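Local coordinates for protein HTP-2 (Caenorhabditis elegans, PDB 4TZM), which probably takes part in assembling the meiotic chromosome axis, its HORMA domain binding a closure-motif peptide of the partner protein HTP-3, at residues A[51-65]-A[77-89]. Numbering follows the deposited sequence.
Sequences SAVLRQRNILEKEYF and MTLSFKNLRAHQI
The Tyr-64 ring turns an edge to Asn-83: CD1 lies 3.3 Å from Asn-83 OD1, and ring and amide planes stand 86° apart, so the amide presents its flat side to the ring's rim. Phe-65 meets 77-89 differently, its CE1 3.5 Å from Leu-79 CD2, while Arg-55 CB covers one face over the ring centre and Leu-54 CB and Leu-60 C lie in plane at the rim. Both aromatics belong to the HORMA domain, at the turn where helix 35-56 passes into the antiparallel hairpin 65-69/75-79 and on to helix 84-102. Phe-65 and Leu-79 form a non-hydrogen-bonded pair. Beside it, Ser-80 N donates to Tyr-64 O at 2.9 Å. Asn-83 is the N-cap of helix 84-102: with CG anti to the backbone N (chi1 -173°), OD1 accepts from Ala-86 N. An alanine here is likely to leave Ala-86 N without its side-chain acceptor and to open a gap at the Tyr-64 edge. Met-77 lies side by side with Arg-55, pointing the same way, its CB 3.7 Å from Arg-55 CG. Leu-60 and Ile-89 meet tip to tip, CD1 to CD1 at 3.6 Å; Leu-60 and Arg-85 also pack on apolar side chains of the bound peptide, placing this corner at the closure-motif site. Where helix 51-56 crosses strand 77-79, Ser-51 OG, beside its own backbone N, is hydrogen-bonded to Tyr-47 O and accepts from Leu-79 N at 3.2 Å, with an N-H...O angle of 166°.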
loop_
_atom_site.group_PDB
_atom_site.type_symbol
_atom_site.label_atom_id
_atom_site.label_comp_id
_atom_site.label_asym_id
_atom_site.label_seq_id
_atom_site.Cartn_x
_atom_site.Cartn_y
_atom_site.Cartn_z
ATOM N N SER A 51 5.490 5.152 -1.291
ATOM C CA SER A 51 6.374 6.228 -1.729
ATOM C C SER A 51 5.925 7.550 -1.134
ATOM O O SER A 51 6.736 8.324 -0.622
ATOM C CB SER A 51 6.404 6.336 -3.252
ATOM O OG SER A 51 7.125 5.263 -3.819
ATOM N N ALA A 52 4.622 7.805 -1.217
ATOM C CA ALA A 52 4.032 9.009 -0.655
ATOM C C ALA A 52 4.301 9.095 0.844
ATOM O O ALA A 52 4.668 10.151 1.349
ATOM C CB ALA A 52 2.535 9.047 -0.934
ATOM N N VAL A 53 4.140 7.981 1.552
ATOM C CA VAL A 53 4.368 7.973 2.994
ATOM C C VAL A 53 5.825 8.277 3.332
ATOM O O VAL A 53 6.102 9.119 4.189
ATOM C CB VAL A 53 3.988 6.626 3.630
ATOM C CG1 VAL A 53 4.327 6.638 5.114
ATOM C CG2 VAL A 53 2.513 6.338 3.420
ATOM N N LEU A 54 6.749 7.595 2.657
ATOM C CA LEU A 54 8.176 7.818 2.876
ATOM C C LEU A 54 8.561 9.280 2.650
ATOM O O LEU A 54 9.297 9.862 3.445
ATOM C CB LEU A 54 9.011 6.912 1.966
ATOM C CG LEU A 54 9.074 5.417 2.291
ATOM C CD1 LEU A 54 9.796 4.666 1.184
ATOM C CD2 LEU A 54 9.757 5.176 3.627
ATOM N N ARG A 55 8.055 9.877 1.576
ATOM C CA ARG A 55 8.397 11.260 1.259
ATOM C C ARG A 55 7.714 12.242 2.210
ATOM O O ARG A 55 8.373 13.078 2.826
ATOM C CB ARG A 55 8.026 11.588 -0.190
ATOM C CG ARG A 55 8.150 13.064 -0.546
ATOM C CD ARG A 55 9.598 13.540 -0.541
ATOM N NE ARG A 55 9.692 14.907 -0.041
ATOM C CZ ARG A 55 10.255 15.241 1.116
ATOM N NH1 ARG A 55 10.801 14.308 1.885
ATOM N NH2 ARG A 55 10.283 16.511 1.499
ATOM N N GLN A 56 6.395 12.123 2.331
ATOM C CA GLN A 56 5.593 13.073 3.105
ATOM C C GLN A 56 5.966 13.095 4.591
ATOM O O GLN A 56 5.865 14.132 5.244
ATOM C CB GLN A 56 4.103 12.754 2.939
ATOM C CG GLN A 56 3.231 13.955 2.585
ATOM C CD GLN A 56 3.622 14.609 1.272
ATOM O OE1 GLN A 56 3.848 13.932 0.267
ATOM N NE2 GLN A 56 3.706 15.933 1.275
ATOM N N ARG A 57 6.404 11.956 5.120
ATOM C CA ARG A 57 6.849 11.889 6.511
ATOM C C ARG A 57 8.329 12.244 6.628
ATOM O O ARG A 57 8.906 12.185 7.719
ATOM C CB ARG A 57 6.584 10.500 7.101
ATOM C CG ARG A 57 5.127 10.251 7.451
ATOM C CD ARG A 57 4.613 11.296 8.430
ATOM N NE ARG A 57 4.946 10.981 9.815
ATOM C CZ ARG A 57 5.053 11.888 10.781
ATOM N NH1 ARG A 57 4.869 13.173 10.511
ATOM N NH2 ARG A 57 5.354 11.514 12.018
ATOM N N ASN A 58 8.930 12.608 5.499
ATOM C CA ASN A 58 10.321 13.053 5.450
ATOM C C ASN A 58 11.286 11.969 5.940
ATOM O O ASN A 58 12.328 12.259 6.521
ATOM C CB ASN A 58 10.497 14.348 6.259
ATOM C CG ASN A 58 11.775 15.094 5.905
ATOM O OD1 ASN A 58 12.774 15.016 6.622
ATOM N ND2 ASN A 58 11.746 15.822 4.794
ATOM N N ILE A 59 10.918 10.714 5.697
ATOM C CA ILE A 59 11.758 9.581 6.052
ATOM C C ILE A 59 12.911 9.491 5.060
ATOM O O ILE A 59 14.040 9.164 5.424
ATOM C CB ILE A 59 10.949 8.272 6.069
ATOM C CG1 ILE A 59 9.825 8.367 7.104
ATOM C CG2 ILE A 59 11.841 7.078 6.364
ATOM C CD1 ILE A 59 8.995 7.098 7.239
ATOM N N LEU A 60 12.612 9.801 3.803
ATOM C CA LEU A 60 13.630 9.930 2.767
ATOM C C LEU A 60 13.531 11.300 2.106
ATOM O O LEU A 60 12.429 11.774 1.821
ATOM C CB LEU A 60 13.484 8.829 1.718
ATOM C CG LEU A 60 13.808 7.401 2.154
ATOM C CD1 LEU A 60 13.543 6.437 1.013
ATOM C CD2 LEU A 60 15.249 7.297 2.627
ATOM N N GLU A 61 14.678 11.930 1.865
ATOM C CA GLU A 61 14.728 13.252 1.241
ATOM C C GLU A 61 14.196 13.219 -0.188
ATOM O O GLU A 61 14.188 12.168 -0.829
ATOM C CB GLU A 61 16.159 13.802 1.242
ATOM C CG GLU A 61 16.785 13.950 2.621
ATOM C CD GLU A 61 17.415 12.663 3.118
ATOM O OE1 GLU A 61 17.504 12.475 4.349
ATOM O OE2 GLU A 61 17.831 11.842 2.275
ATOM N N LYS A 62 13.776 14.380 -0.686
ATOM C CA LYS A 62 13.170 14.501 -2.013
ATOM C C LYS A 62 14.070 14.032 -3.164
ATOM O O LYS A 62 13.594 13.838 -4.282
ATOM C CB LYS A 62 12.749 15.954 -2.262
ATOM C CG LYS A 62 13.899 16.945 -2.158
ATOM C CD LYS A 62 13.498 18.329 -2.646
ATOM C CE LYS A 62 14.703 19.259 -2.676
ATOM N NZ LYS A 62 14.383 20.594 -3.254
ATOM N N GLU A 63 15.361 13.862 -2.892
ATOM C CA GLU A 63 16.309 13.384 -3.900
ATOM C C GLU A 63 16.014 11.941 -4.327
ATOM O O GLU A 63 16.273 11.550 -5.469
ATOM C CB GLU A 63 17.746 13.487 -3.374
ATOM C CG GLU A 63 18.479 14.774 -3.756
ATOM C CD GLU A 63 17.824 16.026 -3.195
ATOM O OE1 GLU A 63 17.557 16.959 -3.981
ATOM O OE2 GLU A 63 17.586 16.086 -1.971
ATOM N N TYR A 64 15.463 11.160 -3.403
ATOM C CA TYR A 64 15.146 9.757 -3.650
ATOM C C TYR A 64 13.851 9.574 -4.438
ATOM O O TYR A 64 13.486 8.452 -4.797
ATOM C CB TYR A 64 15.047 9.006 -2.322
ATOM C CG TYR A 64 16.345 8.961 -1.553
ATOM C CD1 TYR A 64 17.514 8.506 -2.152
ATOM C CD2 TYR A 64 16.408 9.389 -0.235
ATOM C CE1 TYR A 64 18.708 8.466 -1.455
ATOM C CE2 TYR A 64 17.597 9.354 0.470
ATOM C CZ TYR A 64 18.744 8.892 -0.145
ATOM O OH TYR A 64 19.931 8.854 0.548
ATOM N N PHE A 65 13.165 10.678 -4.715
ATOM C CA PHE A 65 11.857 10.618 -5.355
ATOM C C PHE A 65 11.793 11.397 -6.660
ATOM O O PHE A 65 12.701 12.151 -6.995
ATOM C CB PHE A 65 10.789 11.151 -4.410
ATOM C CG PHE A 65 10.717 10.421 -3.104
ATOM C CD1 PHE A 65 9.889 9.314 -2.953
ATOM C CD2 PHE A 65 11.476 10.842 -2.024
ATOM C CE1 PHE A 65 9.822 8.643 -1.738
ATOM C CE2 PHE A 65 11.417 10.179 -0.810
ATOM C CZ PHE A 65 10.591 9.079 -0.664
ATOM N N MET A 77 4.985 12.104 -4.919
ATOM C CA MET A 77 6.388 11.758 -5.114
ATOM C C MET A 77 6.582 10.243 -5.074
ATOM O O MET A 77 6.347 9.608 -4.047
ATOM C CB MET A 77 7.261 12.433 -4.052
ATOM C CG MET A 77 7.147 13.954 -4.013
ATOM S SD MET A 77 7.596 14.760 -5.567
ATOM C CE MET A 77 9.373 14.547 -5.577
ATOM N N THR A 78 7.003 9.668 -6.198
ATOM C CA THR A 78 7.279 8.233 -6.281
ATOM C C THR A 78 8.779 7.965 -6.288
ATOM O O THR A 78 9.545 8.737 -6.864
ATOM C CB THR A 78 6.661 7.602 -7.544
ATOM O OG1 THR A 78 7.221 8.218 -8.712
ATOM C CG2 THR A 78 5.146 7.769 -7.542
ATOM N N LEU A 79 9.193 6.871 -5.655
ATOM C CA LEU A 79 10.607 6.515 -5.576
ATOM C C LEU A 79 11.238 6.440 -6.967
ATOM O O LEU A 79 10.636 5.910 -7.901
ATOM C CB LEU A 79 10.781 5.188 -4.832
ATOM C CG LEU A 79 10.602 5.239 -3.309
ATOM C CD1 LEU A 79 10.358 3.849 -2.745
ATOM C CD2 LEU A 79 11.814 5.882 -2.641
ATOM N N SER A 80 12.440 6.992 -7.100
ATOM C CA SER A 80 13.113 7.070 -8.393
ATOM C C SER A 80 13.986 5.844 -8.642
ATOM O O SER A 80 14.736 5.419 -7.763
ATOM C CB SER A 80 13.957 8.343 -8.480
ATOM O OG SER A 80 14.576 8.455 -9.749
ATOM N N PHE A 81 13.885 5.285 -9.845
ATOM C CA PHE A 81 14.635 4.084 -10.199
ATOM C C PHE A 81 16.064 4.406 -10.633
ATOM O O PHE A 81 16.871 3.501 -10.837
ATOM C CB PHE A 81 13.913 3.313 -11.307
ATOM C CG PHE A 81 12.666 2.615 -10.843
ATOM C CD1 PHE A 81 12.732 1.345 -10.294
ATOM C CD2 PHE A 81 11.427 3.229 -10.953
ATOM C CE1 PHE A 81 11.586 0.696 -9.863
ATOM C CE2 PHE A 81 10.281 2.587 -10.525
ATOM C CZ PHE A 81 10.360 1.319 -9.979
ATOM N N LYS A 82 16.367 5.693 -10.775
ATOM C CA LYS A 82 17.711 6.134 -11.135
ATOM C C LYS A 82 18.611 6.207 -9.901
ATOM O O LYS A 82 19.806 5.922 -9.976
ATOM C CB LYS A 82 17.663 7.491 -11.842
ATOM C CG LYS A 82 17.060 7.443 -13.241
ATOM C CD LYS A 82 16.779 8.842 -13.773
ATOM C CE LYS A 82 15.980 8.796 -15.070
ATOM N NZ LYS A 82 15.422 10.130 -15.437
ATOM N N ASN A 83 18.035 6.594 -8.768
ATOM C CA ASN A 83 18.740 6.529 -7.494
ATOM C C ASN A 83 18.799 5.081 -7.015
ATOM O O ASN A 83 17.765 4.416 -6.914
ATOM C CB ASN A 83 18.056 7.415 -6.451
ATOM C CG ASN A 83 18.844 7.512 -5.156
ATOM O OD1 ASN A 83 18.948 6.543 -4.400
ATOM N ND2 ASN A 83 19.390 8.689 -4.884
ATOM N N LEU A 84 20.003 4.599 -6.718
ATOM C CA LEU A 84 20.213 3.183 -6.430
ATOM C C LEU A 84 19.552 2.720 -5.135
ATOM O O LEU A 84 18.948 1.648 -5.105
ATOM C CB LEU A 84 21.709 2.862 -6.392
ATOM C CG LEU A 84 22.360 2.550 -7.745
ATOM C CD1 LEU A 84 23.871 2.402 -7.614
ATOM C CD2 LEU A 84 21.748 1.293 -8.342
ATOM N N ARG A 85 19.658 3.513 -4.073
ATOM C CA ARG A 85 19.022 3.136 -2.810
ATOM C C ARG A 85 17.503 3.215 -2.893
ATOM O O ARG A 85 16.804 2.415 -2.277
ATOM C CB ARG A 85 19.511 4.006 -1.648
ATOM C CG ARG A 85 19.178 3.371 -0.303
ATOM C CD ARG A 85 19.205 4.360 0.842
ATOM N NE ARG A 85 19.079 3.678 2.127
ATOM C CZ ARG A 85 19.042 4.291 3.304
ATOM N NH1 ARG A 85 19.112 5.614 3.375
ATOM N NH2 ARG A 85 18.930 3.580 4.417
ATOM N N ALA A 86 16.998 4.183 -3.649
ATOM C CA ALA A 86 15.557 4.324 -3.825
ATOM C C ALA A 86 15.060 3.160 -4.659
ATOM O O ALA A 86 13.979 2.636 -4.427
ATOM C CB ALA A 86 15.216 5.644 -4.485
ATOM N N HIS A 87 15.880 2.746 -5.621
ATOM C CA HIS A 87 15.573 1.609 -6.482
ATOM C C HIS A 87 15.479 0.304 -5.678
ATOM O O HIS A 87 14.626 -0.544 -5.950
ATOM C CB HIS A 87 16.635 1.491 -7.585
ATOM C CG HIS A 87 16.288 0.522 -8.675
ATOM N ND1 HIS A 87 17.014 0.429 -9.843
ATOM C CD2 HIS A 87 15.298 -0.395 -8.775
ATOM C CE1 HIS A 87 16.489 -0.506 -10.614
ATOM N NE2 HIS A 87 15.446 -1.021 -9.988
ATOM N N GLN A 88 16.346 0.157 -4.681
ATOM C CA GLN A 88 16.375 -1.042 -3.848
ATOM C C GLN A 88 15.119 -1.135 -2.990
ATOM O O GLN A 88 14.606 -2.224 -2.744
ATOM C CB GLN A 88 17.625 -1.043 -2.966
ATOM C CG GLN A 88 17.867 -2.313 -2.158
ATOM C CD GLN A 88 19.214 -2.290 -1.441
ATOM O OE1 GLN A 88 19.907 -1.269 -1.420
ATOM N NE2 GLN A 88 19.589 -3.420 -0.855
ATOM N N ILE A 89 14.625 0.011 -2.533
ATOM C CA ILE A 89 13.369 0.058 -1.795
ATOM C C ILE A 89 12.192 -0.285 -2.707
ATOM O O ILE A 89 11.302 -1.042 -2.318
ATOM C CB ILE A 89 13.145 1.435 -1.151
ATOM C CG1 ILE A 89 14.255 1.725 -0.143
ATOM C CG2 ILE A 89 11.786 1.476 -0.471
ATOM C CD1 ILE A 89 14.569 3.181 0.014
HETATM O O HOH W 1 3.776 12.730 -2.284
#